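Local atomic coordinates of MlnD (Bacillus methylotrophicus, PDB entry 5IL5), a protein that probably takes part in making an antibiotic polyketide, this chain being the dehydratase domain of a larger trans-AT polyketide synthase linked to macrolactin. Residues A[31-36]-A[77-82]; A[48-53]-A[111-116]. All blocks are in the same frame, centred on the assembly; numbering follows the deposited sequence.

Contact 1 (A[31-36]-A[77-82]); sequences DLHPYI and MARAAG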
ATOM      1  N   ASP A  31      -1.006   2.569  10.295  1.00 68.85           N
ATOM      2  CA  ASP A  31      -0.012   1.500  10.304  1.00 65.16           C
ATOM      3  C   ASP A  31      -0.629   0.142  10.009  1.00 62.37           C
ATOM      4  O   ASP A  31      -1.687  -0.207  10.536  1.00 63.59           O
ATOM      5  CB  ASP A  31       0.719   1.442  11.651  1.00 48.86           C
ATOM      6  CG  ASP A  31       1.806   2.500  11.776  1.00 49.76           C
ATOM      7  OD1 ASP A  31       1.739   3.512  11.045  1.00 50.45           O
ATOM      8  OD2 ASP A  31       2.727   2.308  12.611  1.00 49.88           O
ATOM      9  N   LEU A  32       0.056  -0.625   9.160  1.00 36.88           N
ATOM     10  CA  LEU A  32      -0.302  -2.016   8.932  1.00 36.43           C
ATOM     11  C   LEU A  32       0.154  -2.930  10.066  1.00 36.62           C
ATOM     12  O   LEU A  32      -0.398  -4.024  10.226  1.00 36.77           O
ATOM     13  CB  LEU A  32       0.295  -2.493   7.610  1.00 35.26           C
ATOM     14  CG  LEU A  32      -0.233  -1.799   6.357  1.00 35.02           C
ATOM     15  CD1 LEU A  32       0.671  -2.082   5.171  1.00 33.97           C
ATOM     16  CD2 LEU A  32      -1.642  -2.278   6.078  1.00 35.41           C
ATOM     17  N   HIS A  33       1.132  -2.510  10.859  1.00 36.76           N
ATOM     18  CA  HIS A  33       1.730  -3.373  11.868  1.00 36.88           C
ATOM     19  C   HIS A  33       2.688  -2.523  12.701  1.00 37.24           C
ATOM     20  O   HIS A  33       3.170  -1.496  12.220  1.00 37.12           O
ATOM     21  CB  HIS A  33       2.455  -4.556  11.201  1.00 35.92           C
ATOM     22  CG  HIS A  33       3.127  -5.516  12.133  1.00 36.06           C
ATOM     23  ND1 HIS A  33       4.383  -5.310  12.663  1.00 35.96           N
ATOM     24  CD2 HIS A  33       2.726  -6.729  12.579  1.00 36.38           C
ATOM     25  CE1 HIS A  33       4.718  -6.350  13.407  1.00 36.16           C
ATOM     26  NE2 HIS A  33       3.728  -7.223  13.375  1.00 36.44           N
ATOM     27  N   PRO A  34       2.962  -2.912  13.953  1.00 37.82           N
ATOM     28  CA  PRO A  34       3.884  -2.105  14.772  1.00 38.27           C
ATOM     29  C   PRO A  34       5.216  -1.798  14.096  1.00 37.52           C
ATOM     30  O   PRO A  34       5.840  -0.776  14.414  1.00 38.00           O
ATOM     31  CB  PRO A  34       4.082  -2.965  16.032  1.00 38.75           C
ATOM     32  CG  PRO A  34       3.020  -4.032  15.995  1.00 38.86           C
ATOM     33  CD  PRO A  34       2.147  -3.798  14.800  1.00 38.50           C
ATOM     34  N   TYR A  35       5.681  -2.656  13.188  1.00 36.54           N
ATOM     35  CA  TYR A  35       6.917  -2.424  12.456  1.00 35.95           C
ATOM     36  C   TYR A  35       6.696  -2.088  10.988  1.00 35.32           C
ATOM     37  O   TYR A  35       7.670  -1.798  10.290  1.00 34.97           O
ATOM     38  CB  TYR A  35       7.843  -3.646  12.544  1.00 35.49           C
ATOM     39  CG  TYR A  35       7.996  -4.269  13.915  1.00 36.05           C
ATOM     40  CD1 TYR A  35       8.162  -3.487  15.051  1.00 36.89           C
ATOM     41  CD2 TYR A  35       8.030  -5.648  14.063  1.00 35.84           C
ATOM     42  CE1 TYR A  35       8.321  -4.065  16.296  1.00 37.44           C
ATOM     43  CE2 TYR A  35       8.192  -6.229  15.301  1.00 36.42           C
ATOM     44  CZ  TYR A  35       8.339  -5.434  16.413  1.00 37.18           C
ATOM     45  OH  TYR A  35       8.501  -6.015  17.645  1.00 37.81           O
ATOM     46  N   ILE A  36       5.459  -2.121  10.496  1.00 35.26           N
ATOM     47  CA  ILE A  36       5.155  -1.847   9.091  1.00 34.70           C
ATOM     48  C   ILE A  36       4.153  -0.700   9.038  1.00 35.33           C
ATOM     49  O   ILE A  36       3.041  -0.816   9.567  1.00 35.87           O
ATOM     50  CB  ILE A  36       4.615  -3.093   8.362  1.00 34.07           C
ATOM     51  CG1 ILE A  36       5.597  -4.270   8.497  1.00 33.67           C
ATOM     52  CG2 ILE A  36       4.328  -2.788   6.898  1.00 33.52           C
ATOM     53  CD1 ILE A  36       5.018  -5.609   8.057  1.00 33.38           C
ATOM     54  N   MET A  77       8.689  -9.078  10.988  1.00 34.61           N
ATOM     55  CA  MET A  77       8.491  -8.218   9.823  1.00 35.13           C
ATOM     56  C   MET A  77       8.145  -9.045   8.592  1.00 34.77           C
ATOM     57  O   MET A  77       7.205  -8.729   7.854  1.00 34.85           O
ATOM     58  CB  MET A  77       9.747  -7.385   9.545  1.00 35.96           C
ATOM     59  CG  MET A  77      10.082  -6.340  10.583  1.00 36.62           C
ATOM     60  SD  MET A  77      11.721  -5.621  10.343  1.00 37.67           S
ATOM     61  CE  MET A  77      11.826  -4.643  11.823  1.00 38.34           C
ATOM     62  N   ALA A  78       8.901 -10.112   8.352  1.00 34.45           N
ATOM     63  CA  ALA A  78       8.631 -10.956   7.195  1.00 34.21           C
ATOM     64  C   ALA A  78       7.295 -11.671   7.338  1.00 33.66           C
ATOM     65  O   ALA A  78       6.518 -11.750   6.377  1.00 33.71           O
ATOM     66  CB  ALA A  78       9.770 -11.957   7.015  1.00 34.10           C
ATOM     67  N   ARG A  79       7.011 -12.204   8.528  1.00 33.22           N
ATOM     68  CA  ARG A  79       5.758 -12.915   8.733  1.00 32.79           C
ATOM     69  C   ARG A  79       4.572 -11.995   8.511  1.00 33.05           C
ATOM     70  O   ARG A  79       3.586 -12.387   7.878  1.00 32.99           O
ATOM     71  CB  ARG A  79       5.712 -13.505  10.138  1.00 39.90           C
ATOM     72  CG  ARG A  79       4.423 -14.252  10.449  1.00 39.57           C
ATOM     73  CD  ARG A  79       4.025 -14.116  11.894  1.00 39.42           C
ATOM     74  NE  ARG A  79       3.757 -12.738  12.287  1.00 39.79           N
ATOM     75  CZ  ARG A  79       2.665 -12.059  11.945  1.00 40.04           C
ATOM     76  NH1 ARG A  79       1.726 -12.621  11.195  1.00 39.95           N
ATOM     77  NH2 ARG A  79       2.504 -10.813  12.359  1.00 40.47           N
ATOM     78  N   ALA A  80       4.639 -10.773   9.038  1.00 33.42           N
ATOM     79  CA  ALA A  80       3.538  -9.838   8.857  1.00 33.77           C
ATOM     80  C   ALA A  80       3.420  -9.415   7.397  1.00 34.19           C
ATOM     81  O   ALA A  80       2.316  -9.374   6.842  1.00 34.28           O
ATOM     82  CB  ALA A  80       3.721  -8.629   9.774  1.00 34.22           C
ATOM     83  N   ALA A  81       4.544  -9.098   6.756  1.00 34.51           N
ATOM     84  CA  ALA A  81       4.494  -8.697   5.356  1.00 34.97           C
ATOM     85  C   ALA A  81       4.003  -9.843   4.485  1.00 34.64           C
ATOM     86  O   ALA A  81       3.145  -9.657   3.617  1.00 34.91           O
ATOM     87  CB  ALA A  81       5.873  -8.235   4.887  1.00 35.44           C
ATOM     88  N   GLY A  82       4.522 -11.047   4.722  1.00 34.87           N
ATOM     89  CA  GLY A  82       4.114 -12.190   3.921  1.00 34.68           C
ATOM     90  C   GLY A  82       2.632 -12.496   4.042  1.00 34.55           C
ATOM     91  O   GLY A  82       1.962 -12.789   3.047  1.00 34.78           O
TER
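Y35 and M77 bring the two backbones nearest, with 6.6 Å between their CA atoms, and H33 faces A80 at slightly greater range. The 31-36 side is a loop folded into a type I beta turn from H33 to I36, closed by the bond from I36 N to H33 O (2.9 Å). It lies beside helix 74-86, of which 77-82 is the middle. With CG anti to the backbone N (chi1 179°), the H33 side chain reaches out to the helix and sets its ring over A80, whose CB touches CD2 at 3.5 Å. This is a CH-pi contact off the ring centre, over the rim. P34 CD covers the opposite face, so the imidazole is sandwiched between its own proline neighbour and the helix. Its rotation is fixed as well: Y35 N donates to H33 ND1 at 3.0 Å, nearly straight at 171° though somewhat tilted from the ring plane, while NE2 is hydrogen-bonded to OE2 of E76, one residue before 77-82. E76 OE2 also forms a salt bridge with NH2 of R79, within the helix. Shared by both, E76 keeps the guanidinium near the imidazole, their planes 45° apart. In the N-terminal hotdog fold the long helix lies in the curve of the sheet, and here the lead-in to the first strand, 36-39, packs on one flank of it. I36 enters by its CD1, which meets A80 CB at 3.7 Å and also touches A81. Y35 and M77 cross at about a right angle, with CB of Y35 against CG of M77 (4.0 Å).

Contact 2 (A[48-53]-A[111-116]); sequences FLINVS and IRIVLT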
ATOM      1  N   PHE A  48       6.714  -3.252   1.342  1.00 31.19           N
ATOM      2  CA  PHE A  48       6.160  -2.480   2.444  1.00 31.70           C
ATOM      3  C   PHE A  48       7.254  -1.635   3.083  1.00 32.16           C
ATOM      4  O   PHE A  48       8.436  -1.981   3.034  1.00 32.11           O
ATOM      5  CB  PHE A  48       5.552  -3.380   3.531  1.00 31.87           C
ATOM      6  CG  PHE A  48       4.452  -4.291   3.058  1.00 31.66           C
ATOM      7  CD1 PHE A  48       4.738  -5.498   2.446  1.00 31.29           C
ATOM      8  CD2 PHE A  48       3.130  -3.967   3.291  1.00 32.03           C
ATOM      9  CE1 PHE A  48       3.723  -6.343   2.038  1.00 31.28           C
ATOM     10  CE2 PHE A  48       2.113  -4.808   2.887  1.00 32.02           C
ATOM     11  CZ  PHE A  48       2.411  -5.996   2.265  1.00 31.64           C
ATOM     12  N   LEU A  49       6.843  -0.528   3.697  1.00 33.29           N
ATOM     13  CA  LEU A  49       7.755   0.372   4.397  1.00 33.96           C
ATOM     14  C   LEU A  49       7.877  -0.038   5.866  1.00 34.31           C
ATOM     15  O   LEU A  49       6.868  -0.160   6.569  1.00 34.54           O
ATOM     16  CB  LEU A  49       7.245   1.809   4.291  1.00 34.65           C
ATOM     17  CG  LEU A  49       8.216   2.951   4.587  1.00 35.51           C
ATOM     18  CD1 LEU A  49       7.641   4.228   4.014  1.00 36.13           C
ATOM     19  CD2 LEU A  49       8.500   3.119   6.062  1.00 36.21           C
ATOM     20  N   ILE A  50       9.104  -0.243   6.328  1.00 33.94           N
ATOM     21  CA  ILE A  50       9.372  -0.607   7.715  1.00 34.33           C
ATOM     22  C   ILE A  50       9.692   0.657   8.500  1.00 35.31           C
ATOM     23  O   ILE A  50      10.465   1.507   8.042  1.00 35.69           O
ATOM     24  CB  ILE A  50      10.544  -1.603   7.805  1.00 34.07           C
ATOM     25  CG1 ILE A  50      10.278  -2.868   6.980  1.00 33.29           C
ATOM     26  CG2 ILE A  50      10.855  -1.940   9.270  1.00 34.54           C
ATOM     27  CD1 ILE A  50       9.500  -3.941   7.694  1.00 33.18           C
ATOM     28  N   ASN A  51       9.148   0.766   9.711  1.00 49.65           N
ATOM     29  CA  ASN A  51       9.489   1.883  10.587  1.00 50.82           C
ATOM     30  C   ASN A  51       9.485   1.380  12.022  1.00 50.32           C
ATOM     31  O   ASN A  51       8.421   1.114  12.586  1.00 49.72           O
ATOM     32  CB  ASN A  51       8.529   3.058  10.410  1.00 51.68           C
ATOM     33  CG  ASN A  51       8.901   4.233  11.288  1.00 53.06           C
ATOM     34  OD1 ASN A  51      10.051   4.342  11.744  1.00 53.63           O
ATOM     35  ND2 ASN A  51       7.956   5.148  11.491  1.00 53.75           N
ATOM     36  N   VAL A  52      10.678   1.266  12.607  1.00 43.29           N
ATOM     37  CA  VAL A  52      10.864   0.868  13.995  1.00 43.03           C
ATOM     38  C   VAL A  52      11.482   1.986  14.825  1.00 44.49           C
ATOM     39  O   VAL A  52      12.008   1.733  15.908  1.00 44.56           O
ATOM     40  CB  VAL A  52      11.715  -0.414  14.100  1.00 42.16           C
ATOM     41  CG1 VAL A  52      10.983  -1.591  13.488  1.00 40.77           C
ATOM     42  CG2 VAL A  52      13.073  -0.209  13.451  1.00 42.93           C
ATOM     43  N   SER A  53      11.461   3.215  14.313  1.00 45.47           N
ATOM     44  CA  SER A  53      12.025   4.348  15.034  1.00 47.07           C
ATOM     45  C   SER A  53      11.457   4.442  16.449  1.00 47.09           C
ATOM     46  O   SER A  53      12.207   4.538  17.427  1.00 47.70           O
ATOM     47  CB  SER A  53      11.753   5.629  14.241  1.00 48.36           C
ATOM     48  OG  SER A  53      12.304   6.771  14.869  1.00 50.10           O
ATOM     49  N   ILE A 111      13.744   1.754   5.960  1.00 32.36           N
ATOM     50  CA  ILE A 111      13.835   0.309   5.775  1.00 31.10           C
ATOM     51  C   ILE A 111      12.576  -0.189   5.079  1.00 30.26           C
ATOM     52  O   ILE A 111      11.461   0.215   5.426  1.00 30.53           O
ATOM     53  CB  ILE A 111      14.019  -0.405   7.126  1.00 31.08           C
ATOM     54  CG1 ILE A 111      15.274   0.109   7.836  1.00 32.36           C
ATOM     55  CG2 ILE A 111      14.096  -1.921   6.920  1.00 29.96           C
ATOM     56  CD1 ILE A 111      15.164   0.091   9.347  1.00 33.14           C
ATOM     57  N   ARG A 112      12.756  -1.090   4.114  1.00 29.54           N
ATOM     58  CA  ARG A 112      11.656  -1.677   3.364  1.00 29.10           C
ATOM     59  C   ARG A 112      11.861  -3.180   3.270  1.00 28.43           C
ATOM     60  O   ARG A 112      12.985  -3.680   3.374  1.00 28.31           O
ATOM     61  CB  ARG A 112      11.569  -1.112   1.949  1.00 29.46           C
ATOM     62  CG  ARG A 112      12.662  -1.654   1.049  1.00 29.32           C
ATOM     63  CD  ARG A 112      12.719  -0.962  -0.278  1.00 29.91           C
ATOM     64  NE  ARG A 112      13.693  -1.608  -1.151  1.00 29.96           N
ATOM     65  CZ  ARG A 112      13.746  -1.429  -2.463  1.00 30.51           C
ATOM     66  NH1 ARG A 112      12.885  -0.611  -3.047  1.00 31.02           N
ATOM     67  NH2 ARG A 112      14.656  -2.062  -3.187  1.00 30.77           N
ATOM     68  N   ILE A 113      10.767  -3.902   3.038  1.00 28.26           N
ATOM     69  CA  ILE A 113      10.817  -5.336   2.791  1.00 27.95           C
ATOM     70  C   ILE A 113      10.254  -5.606   1.404  1.00 28.39           C
ATOM     71  O   ILE A 113       9.142  -5.169   1.083  1.00 28.87           O
ATOM     72  CB  ILE A 113      10.045  -6.126   3.864  1.00 27.77           C
ATOM     73  CG1 ILE A 113      10.100  -7.627   3.566  1.00 27.71           C
ATOM     74  CG2 ILE A 113       8.604  -5.651   3.958  1.00 28.23           C
ATOM     75  CD1 ILE A 113       9.640  -8.493   4.716  1.00 27.59           C
ATOM     76  N   VAL A 114      11.017  -6.335   0.592  1.00 30.63           N
ATOM     77  CA  VAL A 114      10.607  -6.740  -0.747  1.00 31.36           C
ATOM     78  C   VAL A 114      10.237  -8.211  -0.684  1.00 31.63           C
ATOM     79  O   VAL A 114      10.956  -9.007  -0.070  1.00 31.27           O
ATOM     80  CB  VAL A 114      11.725  -6.496  -1.775  1.00 31.70           C
ATOM     81  CG1 VAL A 114      11.278  -6.915  -3.175  1.00 32.76           C
ATOM     82  CG2 VAL A 114      12.155  -5.039  -1.765  1.00 31.62           C
ATOM     83  N   LEU A 115       9.113  -8.568  -1.296  1.00 30.39           N
ATOM     84  CA  LEU A 115       8.642  -9.945  -1.342  1.00 31.09           C
ATOM     85  C   LEU A 115       8.456 -10.370  -2.789  1.00 32.55           C
ATOM     86  O   LEU A 115       7.771  -9.687  -3.559  1.00 33.34           O
ATOM     87  CB  LEU A 115       7.328 -10.108  -0.579  1.00 31.33           C
ATOM     88  CG  LEU A 115       7.347  -9.616   0.865  1.00 30.21           C
ATOM     89  CD1 LEU A 115       6.824  -8.195   0.959  1.00 30.16           C
ATOM     90  CD2 LEU A 115       6.533 -10.557   1.731  1.00 30.53           C
ATOM     91  N   THR A 116       9.043 -11.501  -3.152  1.00 33.17           N
ATOM     92  CA  THR A 116       9.007 -11.965  -4.537  1.00 34.87           C
ATOM     93  C   THR A 116       8.360 -13.343  -4.597  1.00 38.67           C
ATOM     94  O   THR A 116       8.943 -14.318  -4.085  1.00 40.37           O
ATOM     95  CB  THR A 116      10.409 -12.015  -5.144  1.00 34.89           C
ATOM     96  OG1 THR A 116      11.062 -10.756  -4.950  1.00 33.66           O
ATOM     97  CG2 THR A 116      10.306 -12.276  -6.641  1.00 36.86           C
TER
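I111, F48 and I50 carry most of this contact, two of them from the end of strand 46-50 and one from strand 111-117. The strands pair antiparallel, with a twist that puts their directions 145° apart. F48 opposite I113 is the regular hydrogen-bonded pair: F48 N donates to I113 O at 3.1 Å and I113 N returns to F48 O at 3.0 Å, both close to the plane of the accepting carbonyl. Next along, L49 and R112 form a non-hydrogen-bonded pair, their CA atoms 4.5 Å apart. I50 N also donates to I111 O. After I50 the chain leaves the strand in an Asx turn, where N51 OD1 accepts from S53 N.

I50 CB lies against CG2 of I111 (3.7 Å), while I50 CD1 leans along the strand to CG2 of I113. F48 and I113 run side by side, F48 CB 3.8 Å from I113 CG2. F48 CG stands anti to its own carbonyl carbon (chi1 -58°), which carries the ring along the partner strand and presents the edge at CD1 to CD1 of L115, 3.7 Å away and near the ring plane.

F48, I50, I111 and I113 share the sheet face turned to helix 74-86, and F48 packs there on A81 and M84, I50 on M77. On the other face R112 reaches E127 of strand 122-128 in a salt bridge. Strand 36-39 flanks 46-50 on its other edge, strand 122-128 continues the sheet past 111-117, and L115 also meets F43 of the second subunit.

Contacts 1 and 2 are neighbouring layers of the N-terminal hotdog, the helix with its covering loop and the sheet beneath, with centres about 8 Å apart. Along the chain their segments alternate: 31-36, 48-53, 77-82, 111-116. Where they join, Y35 O of contact 1 probably accepts a hydrogen bond from N51 N of contact 2, at 3.0 Å. Packing adds to it: M77 CE meets V52 CG1 at 3.6 Å, and L32 CD1 meets F48 CD2 at the same distance. In related dehydratases the active site lies between the two hotdogs; both contacts belong to the build of the first.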